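Local coordinates for protein probable thiamine pyrophosphokinase (Staphylococcus saprophyticus, PDB 3L8M) that is probably a thiamine diphosphokinase, transferring a diphosphate group from ATP to thiamine to make the coenzyme thiamine diphosphate, at residues G47-I52 with N58-Q63; M107-I112 with I125-D130. One frame throughout, in Å; residues are numbered along the deposited sequence.

Interaction 1. Residues G47-I52 with N58-Q63; sequences GDFDSI and NFIQQQ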
loop_
_atom_site.group_PDB
_atom_site.type_symbol
_atom_site.label_atom_id
_atom_site.label_comp_id
_atom_site.label_asym_id
_atom_site.label_seq_id
_atom_site.Cartn_x
_atom_site.Cartn_y
_atom_site.Cartn_z
ATOM N N GLY A 47 -13.726 -11.765 19.347
ATOM C CA GLY A 47 -13.424 -11.931 20.754
ATOM C C GLY A 47 -14.045 -10.864 21.617
ATOM O O GLY A 47 -14.346 -9.770 21.141
ATOM N N ASP A 48 -14.223 -11.184 22.895
ATOM C CA ASP A 48 -14.825 -10.272 23.861
ATOM C C ASP A 48 -13.368 -9.839 24.036
ATOM O O ASP A 48 -12.473 -10.690 24.048
ATOM C CB ASP A 48 -14.962 -10.972 25.212
ATOM N N PHE A 49 -13.152 -8.528 24.169
ATOM C CA PHE A 49 -11.824 -7.909 24.327
ATOM C C PHE A 49 -12.331 -6.855 25.330
ATOM O O PHE A 49 -13.477 -6.404 25.258
ATOM C CB PHE A 49 -11.474 -7.264 22.965
ATOM C CG PHE A 49 -12.512 -6.306 22.439
ATOM C CD1 PHE A 49 -12.573 -4.992 22.905
ATOM C CD2 PHE A 49 -13.427 -6.715 21.473
ATOM C CE1 PHE A 49 -13.532 -4.100 22.416
ATOM C CE2 PHE A 49 -14.391 -5.831 20.976
ATOM C CZ PHE A 49 -14.443 -4.522 21.449
ATOM N N ASP A 50 -11.474 -6.464 26.272
ATOM C CA ASP A 50 -11.874 -5.483 27.280
ATOM C C ASP A 50 -11.777 -4.040 26.805
ATOM O O ASP A 50 -11.038 -3.719 25.873
ATOM C CB ASP A 50 -11.049 -5.656 28.563
ATOM C CG ASP A 50 -9.590 -5.295 28.374
ATOM O OD1 ASP A 50 -8.820 -5.416 29.349
ATOM O OD2 ASP A 50 -9.211 -4.890 27.256
ATOM N N SER A 51 -12.544 -3.177 27.460
ATOM C CA SER A 51 -12.552 -1.768 27.121
ATOM C C SER A 51 -12.263 -0.953 28.363
ATOM O O SER A 51 -12.363 -1.460 29.484
ATOM N N ILE A 52 -11.910 0.313 28.168
ATOM C CA ILE A 52 -11.590 1.191 29.280
ATOM C C ILE A 52 -12.370 2.498 29.178
ATOM O O ILE A 52 -12.211 3.401 30.005
ATOM C CB ILE A 52 -10.067 1.470 29.315
ATOM C CG1 ILE A 52 -9.672 2.044 30.674
ATOM C CG2 ILE A 52 -9.677 2.413 28.180
ATOM C CD1 ILE A 52 -8.176 2.017 30.931
ATOM N N ASN A 58 -16.518 1.964 21.390
ATOM C CA ASN A 58 -17.278 2.456 20.244
ATOM C C ASN A 58 -16.419 2.328 18.992
ATOM O O ASN A 58 -16.888 1.878 17.938
ATOM C CB ASN A 58 -17.657 3.929 20.438
ATOM C CG ASN A 58 -18.094 4.596 19.142
ATOM O OD1 ASN A 58 -19.128 4.249 18.568
ATOM N ND2 ASN A 58 -17.300 5.555 18.672
ATOM N N PHE A 59 -15.160 2.741 19.136
ATOM C CA PHE A 59 -14.176 2.711 18.063
ATOM C C PHE A 59 -13.930 1.274 17.595
ATOM O O PHE A 59 -14.175 0.945 16.436
ATOM C CB PHE A 59 -12.874 3.363 18.556
ATOM C CG PHE A 59 -11.706 3.159 17.640
ATOM C CD1 PHE A 59 -11.754 3.594 16.320
ATOM C CD2 PHE A 59 -10.567 2.499 18.089
ATOM C CE1 PHE A 59 -10.682 3.370 15.459
ATOM C CE2 PHE A 59 -9.493 2.271 17.239
ATOM C CZ PHE A 59 -9.549 2.703 15.922
ATOM N N ILE A 60 -13.463 0.430 18.510
ATOM C CA ILE A 60 -13.187 -0.977 18.228
ATOM C C ILE A 60 -14.414 -1.735 17.714
ATOM O O ILE A 60 -14.323 -2.509 16.764
ATOM C CB ILE A 60 -12.683 -1.705 19.499
ATOM C CG1 ILE A 60 -11.403 -1.043 20.011
ATOM C CG2 ILE A 60 -12.430 -3.175 19.200
ATOM C CD1 ILE A 60 -10.857 -1.668 21.291
ATOM N N GLN A 61 -15.561 -1.512 18.349
ATOM C CA GLN A 61 -16.799 -2.191 17.975
ATOM C C GLN A 61 -17.590 -1.480 16.879
ATOM O O GLN A 61 -18.809 -1.366 16.960
ATOM C CB GLN A 61 -17.675 -2.382 19.221
ATOM C CG GLN A 61 -19.033 -3.060 18.996
ATOM C CD GLN A 61 -18.930 -4.497 18.501
ATOM O OE1 GLN A 61 -19.131 -4.779 17.317
ATOM N NE2 GLN A 61 -18.617 -5.413 19.413
ATOM N N GLN A 62 -16.899 -0.994 15.857
ATOM C CA GLN A 62 -17.565 -0.326 14.744
ATOM C C GLN A 62 -16.659 -0.305 13.522
ATOM O O GLN A 62 -17.131 -0.178 12.391
ATOM C CB GLN A 62 -17.948 1.106 15.103
ATOM C CG GLN A 62 -16.772 2.071 15.138
ATOM C CD GLN A 62 -17.204 3.528 15.172
ATOM O OE1 GLN A 62 -16.372 4.430 15.303
ATOM N NE2 GLN A 62 -18.510 3.766 15.045
ATOM N N GLN A 63 -15.354 -0.423 13.750
ATOM C CA GLN A 63 -14.397 -0.420 12.652
ATOM C C GLN A 63 -13.452 -1.607 12.695
ATOM O O GLN A 63 -12.745 -1.868 11.723
ATOM C CB GLN A 63 -13.584 0.873 12.669
ATOM C CG GLN A 63 -14.425 2.126 12.497
ATOM C CD GLN A 63 -13.588 3.387 12.445
ATOM O OE1 GLN A 63 -12.841 3.690 13.377
ATOM N NE2 GLN A 63 -13.710 4.133 11.350
#
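Ile60 lays its CG2 methyl over one face of the Phe49 ring, a CH-pi contact in which the methyl carbon stands 3.7 Å from the ring centroid and 27° off the ring normal. The offset carries the methyl toward the far rim, where Ile60 CG2 comes within 3.3 Å of Phe49 CZ. The other branch of the same isoleucine adds a second touch, Ile60 CD1 lying 3.8 Å from Phe49 CE1. A beta-branched residue suits this spot because CG2 can cover the face while CD1 stands on the same side of the ring plane but past the rim, outside the CD1-CE1 bond. A chi1 of 54° swings the Phe49 ring out to the helix, and the two side chains run in opposing directions as they pass. At the ring's outer end, Gln61 CB approaches Phe49 CZ more loosely, at 4.5 Å. The loop that follows strand 44-46 thus folds its aromatic side chain against helix 54-63, the very helix it leads into, within the catalytic domain of the thiamine pyrophosphokinase family. Farther out, Leu33 of helix 30-37 also touches Phe49, while Leu36 meets Ile60, so that helix adds more apolar surface to the cluster. The amide of Gln61 turns to a polar partner, its OE1 hydrogen-bonded to ND2 of Asn67, and Gln61 also packs on Met1 of a second subunit.

Interaction 2. Residues M107-I112 with I125-D130; sequences MGALQI and IKLIDD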
loop_
_atom_site.group_PDB
_atom_site.type_symbol
_atom_site.label_atom_id
_atom_site.label_comp_id
_atom_site.label_asym_id
_atom_site.label_seq_id
_atom_site.Cartn_x
_atom_site.Cartn_y
_atom_site.Cartn_z
HETATM N N MSE A 107 -4.685 -27.306 21.005
HETATM C CA MSE A 107 -5.263 -28.476 20.339
HETATM C C MSE A 107 -6.435 -28.096 19.431
HETATM O O MSE A 107 -6.598 -28.651 18.335
HETATM C CB MSE A 107 -5.731 -29.497 21.385
HETATM C CG MSE A 107 -4.615 -29.965 22.320
HETATM SE SE MSE A 107 -3.259 -30.971 21.390
HETATM C CE MSE A 107 -4.112 -32.688 21.514
ATOM N N GLY A 108 -7.257 -27.160 19.899
ATOM C CA GLY A 108 -8.385 -26.719 19.099
ATOM C C GLY A 108 -7.838 -26.076 17.843
ATOM O O GLY A 108 -8.372 -26.252 16.737
ATOM N N ALA A 109 -6.742 -25.340 18.007
ATOM C CA ALA A 109 -6.119 -24.684 16.872
ATOM C C ALA A 109 -5.707 -25.748 15.851
ATOM O O ALA A 109 -5.764 -25.502 14.639
ATOM C CB ALA A 109 -4.905 -23.844 17.338
ATOM N N LEU A 110 -5.309 -26.932 16.325
ATOM C CA LEU A 110 -4.921 -28.015 15.409
ATOM C C LEU A 110 -6.143 -28.590 14.680
ATOM O O LEU A 110 -6.053 -28.988 13.512
ATOM C CB LEU A 110 -4.190 -29.134 16.156
ATOM C CG LEU A 110 -2.853 -28.805 16.832
ATOM C CD1 LEU A 110 -2.355 -30.034 17.564
ATOM C CD2 LEU A 110 -1.827 -28.351 15.805
ATOM N N GLN A 111 -7.288 -28.629 15.360
ATOM C CA GLN A 111 -8.505 -29.129 14.727
ATOM C C GLN A 111 -8.857 -28.289 13.487
ATOM O O GLN A 111 -9.311 -28.826 12.474
ATOM C CB GLN A 111 -9.670 -29.124 15.719
ATOM C CG GLN A 111 -9.519 -30.115 16.861
ATOM C CD GLN A 111 -10.653 -30.030 17.861
ATOM O OE1 GLN A 111 -11.298 -28.990 17.991
ATOM N NE2 GLN A 111 -10.901 -31.127 18.571
ATOM N N ILE A 112 -8.654 -26.975 13.570
ATOM C CA ILE A 112 -8.967 -26.093 12.452
ATOM C C ILE A 112 -8.165 -26.435 11.193
ATOM O O ILE A 112 -8.722 -26.505 10.092
ATOM C CB ILE A 112 -8.723 -24.618 12.819
ATOM C CG1 ILE A 112 -9.648 -24.208 13.963
ATOM C CG2 ILE A 112 -9.004 -23.723 11.619
ATOM C CD1 ILE A 112 -9.285 -22.879 14.562
ATOM N N ILE A 125 -2.941 -22.692 5.739
ATOM C CA ILE A 125 -2.956 -22.261 7.133
ATOM C C ILE A 125 -1.741 -22.809 7.904
ATOM O O ILE A 125 -1.474 -24.009 7.884
ATOM C CB ILE A 125 -4.233 -22.755 7.859
ATOM C CG1 ILE A 125 -5.488 -22.425 7.047
ATOM C CG2 ILE A 125 -4.327 -22.106 9.231
ATOM C CD1 ILE A 125 -5.883 -20.959 7.081
ATOM N N LYS A 126 -1.002 -21.929 8.577
ATOM C CA LYS A 126 0.149 -22.350 9.373
ATOM C C LYS A 126 0.115 -21.739 10.776
ATOM O O LYS A 126 -0.205 -20.558 10.936
ATOM C CB LYS A 126 1.464 -21.927 8.725
ATOM C CG LYS A 126 1.836 -22.614 7.446
ATOM C CD LYS A 126 3.169 -22.066 6.960
ATOM C CE LYS A 126 3.522 -22.618 5.587
ATOM N NZ LYS A 126 4.826 -22.098 5.082
ATOM N N LEU A 127 0.437 -22.551 11.784
ATOM C CA LEU A 127 0.501 -22.085 13.175
ATOM C C LEU A 127 1.981 -21.799 13.342
ATOM O O LEU A 127 2.820 -22.604 12.921
ATOM C CB LEU A 127 0.067 -23.186 14.156
ATOM C CG LEU A 127 -1.326 -23.801 13.936
ATOM C CD1 LEU A 127 -1.571 -24.959 14.919
ATOM C CD2 LEU A 127 -2.389 -22.716 14.103
ATOM N N ILE A 128 2.317 -20.659 13.934
ATOM C CA ILE A 128 3.718 -20.304 14.089
ATOM C C ILE A 128 4.076 -19.685 15.426
ATOM O O ILE A 128 3.338 -18.861 15.932
ATOM C CB ILE A 128 4.151 -19.268 13.008
ATOM C CG1 ILE A 128 3.718 -19.730 11.609
ATOM C CG2 ILE A 128 5.661 -19.032 13.080
ATOM C CD1 ILE A 128 4.021 -18.694 10.511
ATOM N N ASP A 129 5.202 -20.104 16.007
ATOM C CA ASP A 129 5.701 -19.478 17.227
ATOM C C ASP A 129 7.216 -19.345 17.080
ATOM O O ASP A 129 7.764 -19.685 16.025
ATOM C CB ASP A 129 5.288 -20.215 18.522
ATOM C CG ASP A 129 5.877 -21.612 18.674
ATOM O OD1 ASP A 129 6.738 -22.049 17.883
ATOM O OD2 ASP A 129 5.454 -22.281 19.643
ATOM N N ASP A 130 7.887 -18.836 18.107
ATOM C CA ASP A 130 9.333 -18.625 18.035
ATOM C C ASP A 130 10.193 -19.857 17.741
ATOM O O ASP A 130 11.358 -19.708 17.377
ATOM C CB ASP A 130 9.837 -17.959 19.326
ATOM C CG ASP A 130 9.436 -18.725 20.571
ATOM O OD1 ASP A 130 8.970 -19.874 20.438
ATOM O OD2 ASP A 130 9.591 -18.177 21.678
#
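Ala109 and Leu127 are the pair whose CA atoms come nearest, 8.0 Å apart, where helix 103-113 passes strand 124-128. The small side chain of Ala109 points toward the strand, and the fork of Leu127 straddles it, CD1 and CD2 of Leu127 both lying about 4.3 Å from Ala109 CB. Leu127 CD1 also reaches on to Leu110 CD2, at 3.5 Å. Leu110 begins by pointing away from the strand; its chi1 of -63° brings the chain back far enough for CD2 to touch, and the two leucines meet roughly perpendicular. A residue as small as alanine lets the helix come close to the sheet here, and leucine, branched at its end, can reach two neighbours at once. Strand 92-96, helix 103-113 and strand 124-128 form a beta-alpha-beta crossover between adjacent parallel strands, and Val95 also touches Leu127. Leu78 of helix 77-87 also packs on Ala109. Leu127 makes backbone hydrogen bonds with Ile134 of the next strand, so its polar main chain is engaged within the sheet while its side chain faces the helix. Between helix and strand the contacting side chains are wholly hydrocarbon, which implies that dispersion and the exclusion of water, rather than directional bonds, hold these two segments together.

In the fold
The two interactions follow one another along the chain: interaction 1 closes before interaction 2 begins. Their centres are 25 Å apart and their nearest atoms about 13 Å, so they do not touch. Both fall in the family's catalytic domain and relate to the same mixed sheet, interaction 1 just past strand 44-46, one of its two edge strands, and interaction 2 on strand 124-128, with strands 24-28, 2-6 and 92-96 between. A bound sodium ion lies about 9 Å from the Leu127 side chain. Interaction 1 thus sits at an edge within reach of other subunits, whereas interaction 2 covers the sheet near the chain's centre, beside strands 92-96 and 124-128, which carry the sodium ligands Asp94 and Asn124.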